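Long-range contact in ribokinase, putative (Burkholderia thailandensis, PDB 3B1Q), which probably phosphorylates nucleosides such as inosine, as a nucleoside kinase of the ribokinase-like pfkB family: residues A64-T69 and E90-L95. Residues are numbered along the deposited sequence; the frame is centred on the assembly and turned at random.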
loop_
_atom_site.group_PDB
_atom_site.type_symbol
_atom_site.label_atom_id
_atom_site.label_comp_id
_atom_site.label_asym_id
_atom_site.label_seq_id
_atom_site.Cartn_x
_atom_site.Cartn_y
_atom_site.Cartn_z
ATOM N N ALA A 64 -1.212 -30.155 -10.854
ATOM C CA ALA A 64 -1.611 -28.756 -11.084
ATOM C C ALA A 64 -0.637 -28.182 -12.093
ATOM O O ALA A 64 0.578 -28.222 -11.903
ATOM C CB ALA A 64 -1.557 -27.966 -9.770
ATOM N N ARG A 65 -1.158 -27.610 -13.181
ATOM C CA ARG A 65 -0.253 -26.976 -14.132
ATOM C C ARG A 65 -0.585 -25.501 -14.161
ATOM O O ARG A 65 -1.593 -25.060 -14.717
ATOM C CB ARG A 65 -0.437 -27.542 -15.521
ATOM C CG ARG A 65 -0.312 -29.111 -15.623
ATOM C CD ARG A 65 1.090 -29.607 -15.336
ATOM N NE ARG A 65 1.061 -31.100 -15.350
ATOM C CZ ARG A 65 1.046 -31.890 -16.425
ATOM N NH1 ARG A 65 1.151 -31.411 -17.660
ATOM N NH2 ARG A 65 0.967 -33.201 -16.272
ATOM N N MET A 66 0.267 -24.705 -13.553
ATOM C CA MET A 66 0.018 -23.243 -13.522
ATOM C C MET A 66 0.245 -22.582 -14.884
ATOM O O MET A 66 1.238 -22.877 -15.614
ATOM C CB MET A 66 1.018 -22.621 -12.516
ATOM C CG MET A 66 0.696 -22.872 -11.069
ATOM S SD MET A 66 2.093 -22.329 -9.996
ATOM C CE MET A 66 2.103 -20.708 -10.499
ATOM N N MET A 67 -0.652 -21.634 -15.207
ATOM C CA MET A 67 -0.523 -20.897 -16.466
ATOM C C MET A 67 -0.625 -19.443 -16.059
ATOM O O MET A 67 -1.695 -19.001 -15.548
ATOM C CB MET A 67 -1.606 -21.310 -17.475
ATOM C CG MET A 67 -1.593 -20.419 -18.707
ATOM S SD MET A 67 -2.558 -20.968 -20.126
ATOM C CE MET A 67 -1.519 -22.223 -20.856
ATOM N N GLY A 68 0.505 -18.731 -16.156
ATOM C CA GLY A 68 0.473 -17.333 -15.777
ATOM C C GLY A 68 1.825 -16.695 -16.134
ATOM O O GLY A 68 2.690 -17.392 -16.634
ATOM N N THR A 69 1.962 -15.391 -15.909
ATOM C CA THR A 69 3.176 -14.709 -16.315
ATOM C C THR A 69 3.888 -14.091 -15.103
ATOM O O THR A 69 3.253 -13.521 -14.186
ATOM C CB THR A 69 2.864 -13.583 -17.335
ATOM O OG1 THR A 69 1.702 -12.867 -16.869
ATOM C CG2 THR A 69 2.596 -14.183 -18.752
ATOM N N GLU A 90 5.815 -25.449 -17.201
ATOM C CA GLU A 90 5.656 -25.465 -18.665
ATOM C C GLU A 90 4.878 -24.260 -19.172
ATOM O O GLU A 90 5.208 -23.723 -20.243
ATOM C CB GLU A 90 4.925 -26.732 -19.089
ATOM C CG GLU A 90 4.844 -26.837 -20.598
ATOM C CD GLU A 90 4.321 -28.166 -21.111
ATOM O OE1 GLU A 90 4.343 -28.300 -22.345
ATOM O OE2 GLU A 90 3.873 -29.032 -20.298
ATOM N N TYR A 91 3.878 -23.806 -18.403
ATOM C CA TYR A 91 3.034 -22.689 -18.884
ATOM C C TYR A 91 3.239 -21.444 -18.020
ATOM O O TYR A 91 2.384 -20.574 -18.003
ATOM C CB TYR A 91 1.542 -23.111 -18.856
ATOM C CG TYR A 91 1.346 -24.443 -19.590
ATOM C CD1 TYR A 91 1.557 -24.515 -20.944
ATOM C CD2 TYR A 91 0.937 -25.612 -18.900
ATOM C CE1 TYR A 91 1.388 -25.717 -21.646
ATOM C CE2 TYR A 91 0.750 -26.825 -19.595
ATOM C CZ TYR A 91 0.974 -26.849 -20.966
ATOM O OH TYR A 91 0.816 -28.019 -21.681
ATOM N N VAL A 92 4.342 -21.384 -17.266
ATOM C CA VAL A 92 4.737 -20.148 -16.524
ATOM C C VAL A 92 5.722 -19.396 -17.382
ATOM O O VAL A 92 6.830 -19.907 -17.641
ATOM C CB VAL A 92 5.325 -20.509 -15.149
ATOM C CG1 VAL A 92 5.934 -19.281 -14.434
ATOM C CG2 VAL A 92 4.228 -21.057 -14.223
ATOM N N ARG A 93 5.307 -18.233 -17.926
ATOM C CA ARG A 93 6.127 -17.487 -18.866
ATOM C C ARG A 93 6.776 -16.329 -18.148
ATOM O O ARG A 93 6.113 -15.629 -17.393
ATOM C CB ARG A 93 5.249 -16.981 -20.011
ATOM C CG ARG A 93 4.773 -18.157 -20.875
ATOM C CD ARG A 93 5.829 -18.622 -21.898
ATOM N NE ARG A 93 6.074 -17.590 -22.902
ATOM C CZ ARG A 93 5.291 -17.352 -23.964
ATOM N NH1 ARG A 93 5.610 -16.373 -24.804
ATOM N NH2 ARG A 93 4.196 -18.086 -24.198
ATOM N N VAL A 94 8.084 -16.146 -18.385
ATOM C CA VAL A 94 8.834 -15.134 -17.607
ATOM C C VAL A 94 9.183 -14.052 -18.624
ATOM O O VAL A 94 9.913 -14.314 -19.621
ATOM C CB VAL A 94 10.086 -15.747 -17.021
ATOM C CG1 VAL A 94 10.942 -14.603 -16.312
ATOM C CG2 VAL A 94 9.743 -16.819 -16.064
ATOM N N LEU A 95 8.680 -12.832 -18.404
ATOM C CA LEU A 95 8.792 -11.765 -19.423
ATOM C C LEU A 95 10.016 -10.908 -19.170
ATOM O O LEU A 95 10.176 -10.421 -18.081
ATOM C CB LEU A 95 7.557 -10.886 -19.364
ATOM C CG LEU A 95 6.261 -11.696 -19.513
ATOM C CD1 LEU A 95 5.183 -10.717 -19.746
ATOM C CD2 LEU A 95 6.346 -12.616 -20.724
HETATM O O HOH W 1 2.963 -24.916 -15.909
#
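Arg65 meets the Tyr91 ring at its edge, its CB lying 4.1 Å from CD2 and near the ring plane. The Arg65 guanidinium forms a salt bridge with Asp63 (NH2 to OD2) and stays 4.5 Å (NH1 to OE2) from Glu90, beyond a salt bridge, though the opposite charges may attract weakly. At Met66 the strands are not yet hydrogen-bonded directly: a water donates to Met66 O and accepts from Tyr91 N (2.9 Å), bridging the gap where the chain turns a corner at Glu90 and Tyr91. On the side facing helix 76-85, Met66 CB touches Val92 CG2, and both side chains pack on Met82. The strands 64-71 and 88-95 run parallel (15° between the short axes) with helix 76-85 over this face, a right-handed beta-alpha-beta crossover at one margin of the central sheet of the ribokinase fold. Met67 points to the other side of the sheet. Its CG is anti to the backbone N (chi1 172°) and the chain bends only at the last torsion, which carries CE to 3.8 Å from Tyr91 CB, approaching the ring obliquely. Direct backbone hydrogen bonding begins at Gly68, whose two backbone groups reach residues on either side of Val92: its N donates to Tyr91 O (3.2 Å), and its O accepts the straighter bond from Arg93 N (3.0 Å, 163° at the hydrogen). Thr69 sets CG2 against Arg93 CB at 4.1 Å, while its OG1 is hydrogen-bonded to Ala121 O; bound inosine lies about 10 Å from this side chain.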